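Protein DJ-1 homolog D (PDB 4OGG) is a plant member of the DJ-1/PfpI family, built from two tandem alpha/beta domains of that family. Local coordinates at residues V75-S78 with K79-G82; S99-E102 with L103-F107. All blocks are in the same frame, centred on the assembly; numbering follows the deposited sequence.

Both contacts are local and sit in the first DJ-1/PfpI unit, their centres about 12 Å apart. Contact 1 is a surface turn that leads into strand 82-85, and polar groups carry most of it: a carboxylate, a hydroxyl, backbone amides and a water, with one buried tyrosine. Contact 2 lies within helix 98-110 and is partly buried; its bonds are the i to i+4 backbone bonds of an alpha-helix, and its buried side chains are apolar. The two meet where Leu77 CD1 packs 3.6 Å from Glu106 CG and where Phe107 CZ lies 3.3 Å from Gly82 C, helix against the turn and the start of the strand.

Contact 1 (V75-S78 with K79-G82); sequences VDLS and KYDG
Lys79 closes the first turn: its N donates to Asp76 O at 2.8 Å, nearly straight at 162°. Its CG stands anti to its own carbonyl carbon (chi1 -59°) and the chain bends at chi2, which carries the methylenes obliquely past the Asp76 carboxylate, with Lys79 CG 3.5 Å from Asp76 OD1. The charged ends do not touch, since Lys79 NZ stays 4.9 Å from Asp76 OD1; any attraction between them is probably modest. That carboxylate is held from within its own segment. Asp76 OD2 accepts from Ser78 N in an Asx turn and also from Ser78 OG at 2.7 Å, both donors arriving on the same face of the carboxylate plane. Ser78 OG, placed between its backbone N and carbonyl carbon (chi1 68°), can thus double the grip on one oxygen. These bonds accompany a short 3-10 turn that leads into strand 82-85, part of the central sheet of this DJ-1/PfpI domain. Tyr80 N makes the next bond of the turn, to Leu77 O at 3.0 Å. The Tyr80 ring packs back against residues 75-77: Leu77 CA lies at its edge, in plane, Asp76 O is 3.5 Å from Tyr80 CD2, and the Val75 side chain crosses that of Tyr80 at about a right angle, CG1 of the valine 3.7 Å from Tyr80 CE2. A water joins Tyr80 OH to Asp76 N, and the same hydroxyl is hydrogen-bonded to His33. Asp81 OD2 accepts from Thr4 N of strand 3-8, and Gly82 starts its strand by backbone pairing with Leu6.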
ATOM      1  N   VAL C  75     -33.311 -14.120  -4.529  1.00 29.66           N
ATOM      2  CA  VAL C  75     -34.060 -12.883  -4.327  1.00 29.95           C
ATOM      3  C   VAL C  75     -35.495 -12.914  -4.849  1.00 29.61           C
ATOM      4  O   VAL C  75     -35.752 -13.329  -5.978  1.00 30.13           O
ATOM      5  CB  VAL C  75     -33.338 -11.685  -4.995  1.00 30.11           C
ATOM      6  CG1 VAL C  75     -34.228 -10.449  -4.962  1.00 30.07           C
ATOM      7  CG2 VAL C  75     -32.028 -11.408  -4.279  1.00 30.49           C
ATOM      8  N   ASP C  76     -36.424 -12.469  -4.008  1.00 29.88           N
ATOM      9  CA  ASP C  76     -37.833 -12.391  -4.373  1.00 28.74           C
ATOM     10  C   ASP C  76     -38.210 -10.914  -4.299  1.00 27.53           C
ATOM     11  O   ASP C  76     -38.572 -10.414  -3.236  1.00 27.43           O
ATOM     12  CB  ASP C  76     -38.695 -13.190  -3.396  1.00 30.79           C
ATOM     13  CG  ASP C  76     -40.178 -13.077  -3.704  1.00 31.47           C
ATOM     14  OD1 ASP C  76     -40.996 -13.622  -2.931  1.00 34.10           O
ATOM     15  OD2 ASP C  76     -40.526 -12.445  -4.723  1.00 31.35           O
ATOM     16  N   LEU C  77     -38.113 -10.221  -5.429  1.00 27.93           N
ATOM     17  CA  LEU C  77     -38.413  -8.791  -5.494  1.00 28.32           C
ATOM     18  C   LEU C  77     -39.741  -8.353  -4.886  1.00 29.09           C
ATOM     19  O   LEU C  77     -39.863  -7.222  -4.415  1.00 28.73           O
ATOM     20  CB  LEU C  77     -38.333  -8.307  -6.943  1.00 28.53           C
ATOM     21  CG  LEU C  77     -36.936  -8.334  -7.568  1.00 29.30           C
ATOM     22  CD1 LEU C  77     -37.000  -7.824  -9.003  1.00 30.25           C
ATOM     23  CD2 LEU C  77     -35.989  -7.470  -6.740  1.00 28.78           C
ATOM     24  N   SER C  78     -40.734  -9.235  -4.889  1.00 29.10           N
ATOM     25  CA  SER C  78     -42.035  -8.885  -4.329  1.00 29.37           C
ATOM     26  C   SER C  78     -41.927  -8.580  -2.837  1.00 29.42           C
ATOM     27  O   SER C  78     -42.825  -7.970  -2.256  1.00 30.49           O
ATOM     28  CB  SER C  78     -43.038 -10.024  -4.551  1.00 30.31           C
ATOM     29  OG  SER C  78     -42.696 -11.169  -3.788  1.00 29.84           O
ATOM     30  N   LYS C  79     -40.822  -8.998  -2.225  1.00 27.64           N
ATOM     31  CA  LYS C  79     -40.603  -8.783  -0.797  1.00 27.60           C
ATOM     32  C   LYS C  79     -39.867  -7.479  -0.490  1.00 25.02           C
ATOM     33  O   LYS C  79     -39.693  -7.122   0.674  1.00 25.06           O
ATOM     34  CB  LYS C  79     -39.805  -9.953  -0.211  1.00 29.71           C
ATOM     35  CG  LYS C  79     -40.462 -11.319  -0.366  1.00 34.58           C
ATOM     36  CD  LYS C  79     -41.734 -11.448   0.463  1.00 37.55           C
ATOM     37  CE  LYS C  79     -42.324 -12.849   0.337  1.00 39.35           C
ATOM     38  NZ  LYS C  79     -43.532 -13.052   1.191  1.00 41.50           N
ATOM     39  N   TYR C  80     -39.440  -6.767  -1.527  1.00 21.91           N
ATOM     40  CA  TYR C  80     -38.708  -5.521  -1.326  1.00 20.21           C
ATOM     41  C   TYR C  80     -39.504  -4.279  -1.689  1.00 18.53           C
ATOM     42  O   TYR C  80     -40.211  -4.248  -2.694  1.00 20.44           O
ATOM     43  CB  TYR C  80     -37.400  -5.571  -2.116  1.00 18.27           C
ATOM     44  CG  TYR C  80     -36.495  -6.675  -1.631  1.00 19.59           C
ATOM     45  CD1 TYR C  80     -35.807  -6.555  -0.424  1.00 18.34           C
ATOM     46  CD2 TYR C  80     -36.394  -7.876  -2.331  1.00 20.21           C
ATOM     47  CE1 TYR C  80     -35.047  -7.606   0.079  1.00 19.74           C
ATOM     48  CE2 TYR C  80     -35.638  -8.935  -1.838  1.00 18.96           C
ATOM     49  CZ  TYR C  80     -34.970  -8.794  -0.633  1.00 19.03           C
ATOM     50  OH  TYR C  80     -34.240  -9.847  -0.132  1.00 20.62           O
ATOM     51  N   ASP C  81     -39.378  -3.255  -0.851  1.00 17.08           N
ATOM     52  CA  ASP C  81     -40.083  -1.997  -1.048  1.00 17.94           C
ATOM     53  C   ASP C  81     -39.231  -0.971  -1.785  1.00 17.57           C
ATOM     54  O   ASP C  81     -39.758  -0.026  -2.368  1.00 17.86           O
ATOM     55  CB  ASP C  81     -40.508  -1.430   0.305  1.00 17.74           C
ATOM     56  CG  ASP C  81     -41.379  -2.396   1.084  1.00 20.19           C
ATOM     57  OD1 ASP C  81     -42.467  -2.745   0.581  1.00 22.05           O
ATOM     58  OD2 ASP C  81     -40.974  -2.811   2.189  1.00 18.43           O
ATOM     59  N   GLY C  82     -37.915  -1.159  -1.756  1.00 15.80           N
ATOM     60  CA  GLY C  82     -37.028  -0.227  -2.428  1.00 15.61           C
ATOM     61  C   GLY C  82     -35.691  -0.849  -2.780  1.00 15.86           C
ATOM     62  O   GLY C  82     -35.321  -1.889  -2.237  1.00 14.06           O
TER
HETATM   63  O   HOH W   1     -35.246 -12.350  -1.139  1.00 40.91           O

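Contact 2 (S99-E102 with L103-F107); sequences SVVE and LVKEF
Leu103, Val104, Lys105 and Glu106 send their backbone N-H groups back to the carbonyls of Ser99, Val100, Val101 and Glu102, four successive alpha-helical bonds of 2.9 to 3.1 Å. The straightest joins Val104 N to Val100 O (168°). These residues make up most of helix 98-110, which packs on the central sheet of the DJ-1/PfpI domain. Val100 and Val104, one turn apart, both touch Ile123 of helix 121-126 and Leu8 of strand 3-8, and Leu103 and Phe107 rest on Leu83 of strand 82-85. Between the two segments, Leu103 and Val104 touch backbone carbonyl oxygens: Leu103 CB sits 3.5 Å from both Ser99 O and Val100 O, and Val104 CG2 lies 3.5 Å from Val100 O. Glu102, Lys105 and Glu106 lie on the outer side, along with Val101. Glu102 and Glu106 are one turn apart, with Glu102 OE2 and Glu106 OE1 separated by 6.1 Å; two like charges at that distance would probably repel mildly. Lys105 leans back along the helix over the preceding turn. With CG anti to the carbonyl carbon (chi1 -68°) and the rest extended, its methylenes run alongside the Val101 carbonyl: Lys105 CG lies 3.0 Å from Val101 O, and Lys105 CE 4.3 Å from Val101 CB.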
ATOM      1  N   SER C  99     -28.574 -11.005 -15.336  1.00 18.92           N
ATOM      2  CA  SER C  99     -29.459 -11.125 -14.182  1.00 19.73           C
ATOM      3  C   SER C  99     -29.628  -9.813 -13.423  1.00 19.84           C
ATOM      4  O   SER C  99     -30.673  -9.567 -12.817  1.00 18.84           O
ATOM      5  CB  SER C  99     -28.931 -12.200 -13.232  1.00 20.71           C
ATOM      6  OG  SER C  99     -27.616 -11.894 -12.799  1.00 20.04           O
ATOM      7  N   VAL C 100     -28.596  -8.972 -13.453  1.00 19.06           N
ATOM      8  CA  VAL C 100     -28.653  -7.687 -12.767  1.00 18.47           C
ATOM      9  C   VAL C 100     -29.550  -6.700 -13.512  1.00 18.67           C
ATOM     10  O   VAL C 100     -30.415  -6.066 -12.907  1.00 18.64           O
ATOM     11  CB  VAL C 100     -27.242  -7.081 -12.600  1.00 18.50           C
ATOM     12  CG1 VAL C 100     -27.342  -5.649 -12.072  1.00 18.80           C
ATOM     13  CG2 VAL C 100     -26.428  -7.933 -11.637  1.00 17.03           C
ATOM     14  N   VAL C 101     -29.350  -6.562 -14.821  1.00 19.33           N
ATOM     15  CA  VAL C 101     -30.180  -5.648 -15.596  1.00 20.84           C
ATOM     16  C   VAL C 101     -31.636  -6.094 -15.490  1.00 20.46           C
ATOM     17  O   VAL C 101     -32.546  -5.269 -15.420  1.00 19.36           O
ATOM     18  CB  VAL C 101     -29.761  -5.608 -17.088  1.00 23.11           C
ATOM     19  CG1 VAL C 101     -28.327  -5.113 -17.212  1.00 24.81           C
ATOM     20  CG2 VAL C 101     -29.893  -6.978 -17.706  1.00 27.31           C
ATOM     21  N   GLU C 102     -31.847  -7.407 -15.471  1.00 19.84           N
ATOM     22  CA  GLU C 102     -33.187  -7.970 -15.359  1.00 21.20           C
ATOM     23  C   GLU C 102     -33.824  -7.530 -14.048  1.00 19.68           C
ATOM     24  O   GLU C 102     -34.975  -7.096 -14.020  1.00 20.67           O
ATOM     25  CB  GLU C 102     -33.126  -9.496 -15.388  1.00 22.62           C
ATOM     26  CG  GLU C 102     -34.466 -10.164 -15.155  1.00 27.46           C
ATOM     27  CD  GLU C 102     -34.327 -11.515 -14.488  1.00 29.62           C
ATOM     28  OE1 GLU C 102     -33.526 -12.340 -14.973  1.00 32.48           O
ATOM     29  OE2 GLU C 102     -35.019 -11.755 -13.478  1.00 33.03           O
ATOM     30  N   LEU C 103     -33.066  -7.654 -12.965  1.00 19.11           N
ATOM     31  CA  LEU C 103     -33.546  -7.283 -11.642  1.00 17.96           C
ATOM     32  C   LEU C 103     -33.936  -5.812 -11.576  1.00 17.61           C
ATOM     33  O   LEU C 103     -35.009  -5.466 -11.074  1.00 16.86           O
ATOM     34  CB  LEU C 103     -32.473  -7.595 -10.590  1.00 17.49           C
ATOM     35  CG  LEU C 103     -32.806  -7.306  -9.120  1.00 17.61           C
ATOM     36  CD1 LEU C 103     -31.896  -8.126  -8.221  1.00 17.90           C
ATOM     37  CD2 LEU C 103     -32.650  -5.820  -8.829  1.00 18.90           C
ATOM     38  N   VAL C 104     -33.070  -4.941 -12.084  1.00 17.23           N
ATOM     39  CA  VAL C 104     -33.348  -3.513 -12.060  1.00 17.18           C
ATOM     40  C   VAL C 104     -34.566  -3.164 -12.914  1.00 18.69           C
ATOM     41  O   VAL C 104     -35.411  -2.365 -12.509  1.00 18.78           O
ATOM     42  CB  VAL C 104     -32.115  -2.709 -12.537  1.00 16.01           C
ATOM     43  CG1 VAL C 104     -32.454  -1.230 -12.649  1.00 18.50           C
ATOM     44  CG2 VAL C 104     -30.976  -2.907 -11.550  1.00 14.82           C
ATOM     45  N   LYS C 105     -34.664  -3.770 -14.088  1.00 20.72           N
ATOM     46  CA  LYS C 105     -35.797  -3.505 -14.965  1.00 23.96           C
ATOM     47  C   LYS C 105     -37.096  -3.897 -14.273  1.00 25.13           C
ATOM     48  O   LYS C 105     -38.074  -3.152 -14.301  1.00 25.51           O
ATOM     49  CB  LYS C 105     -35.650  -4.287 -16.272  1.00 24.93           C
ATOM     50  CG  LYS C 105     -34.507  -3.813 -17.151  1.00 27.33           C
ATOM     51  CD  LYS C 105     -34.340  -4.726 -18.354  1.00 29.04           C
ATOM     52  CE  LYS C 105     -33.185  -4.291 -19.240  1.00 31.75           C
ATOM     53  NZ  LYS C 105     -33.017  -5.204 -20.408  1.00 32.16           N
ATOM     54  N   GLU C 106     -37.099  -5.066 -13.642  1.00 26.36           N
ATOM     55  CA  GLU C 106     -38.289  -5.545 -12.954  1.00 28.31           C
ATOM     56  C   GLU C 106     -38.688  -4.586 -11.837  1.00 28.44           C
ATOM     57  O   GLU C 106     -39.872  -4.293 -11.647  1.00 28.70           O
ATOM     58  CB  GLU C 106     -38.039  -6.943 -12.381  1.00 31.60           C
ATOM     59  CG  GLU C 106     -39.274  -7.599 -11.779  1.00 36.02           C
ATOM     60  CD  GLU C 106     -40.389  -7.771 -12.792  1.00 39.38           C
ATOM     61  OE1 GLU C 106     -40.156  -8.435 -13.825  1.00 40.76           O
ATOM     62  OE2 GLU C 106     -41.497  -7.240 -12.559  1.00 41.83           O
ATOM     63  N   PHE C 107     -37.698  -4.087 -11.106  1.00 26.56           N
ATOM     64  CA  PHE C 107     -37.966  -3.170 -10.009  1.00 25.73           C
ATOM     65  C   PHE C 107     -38.450  -1.811 -10.514  1.00 24.93           C
ATOM     66  O   PHE C 107     -39.380  -1.222  -9.959  1.00 25.51           O
ATOM     67  CB  PHE C 107     -36.710  -2.983  -9.159  1.00 28.18           C
ATOM     68  CG  PHE C 107     -37.002  -2.737  -7.713  1.00 28.84           C
ATOM     69  CD1 PHE C 107     -37.375  -3.789  -6.883  1.00 30.34           C
ATOM     70  CD2 PHE C 107     -36.950  -1.453  -7.188  1.00 28.86           C
ATOM     71  CE1 PHE C 107     -37.694  -3.563  -5.549  1.00 30.18           C
ATOM     72  CE2 PHE C 107     -37.269  -1.218  -5.857  1.00 29.40           C
ATOM     73  CZ  PHE C 107     -37.642  -2.275  -5.036  1.00 30.86           C
TER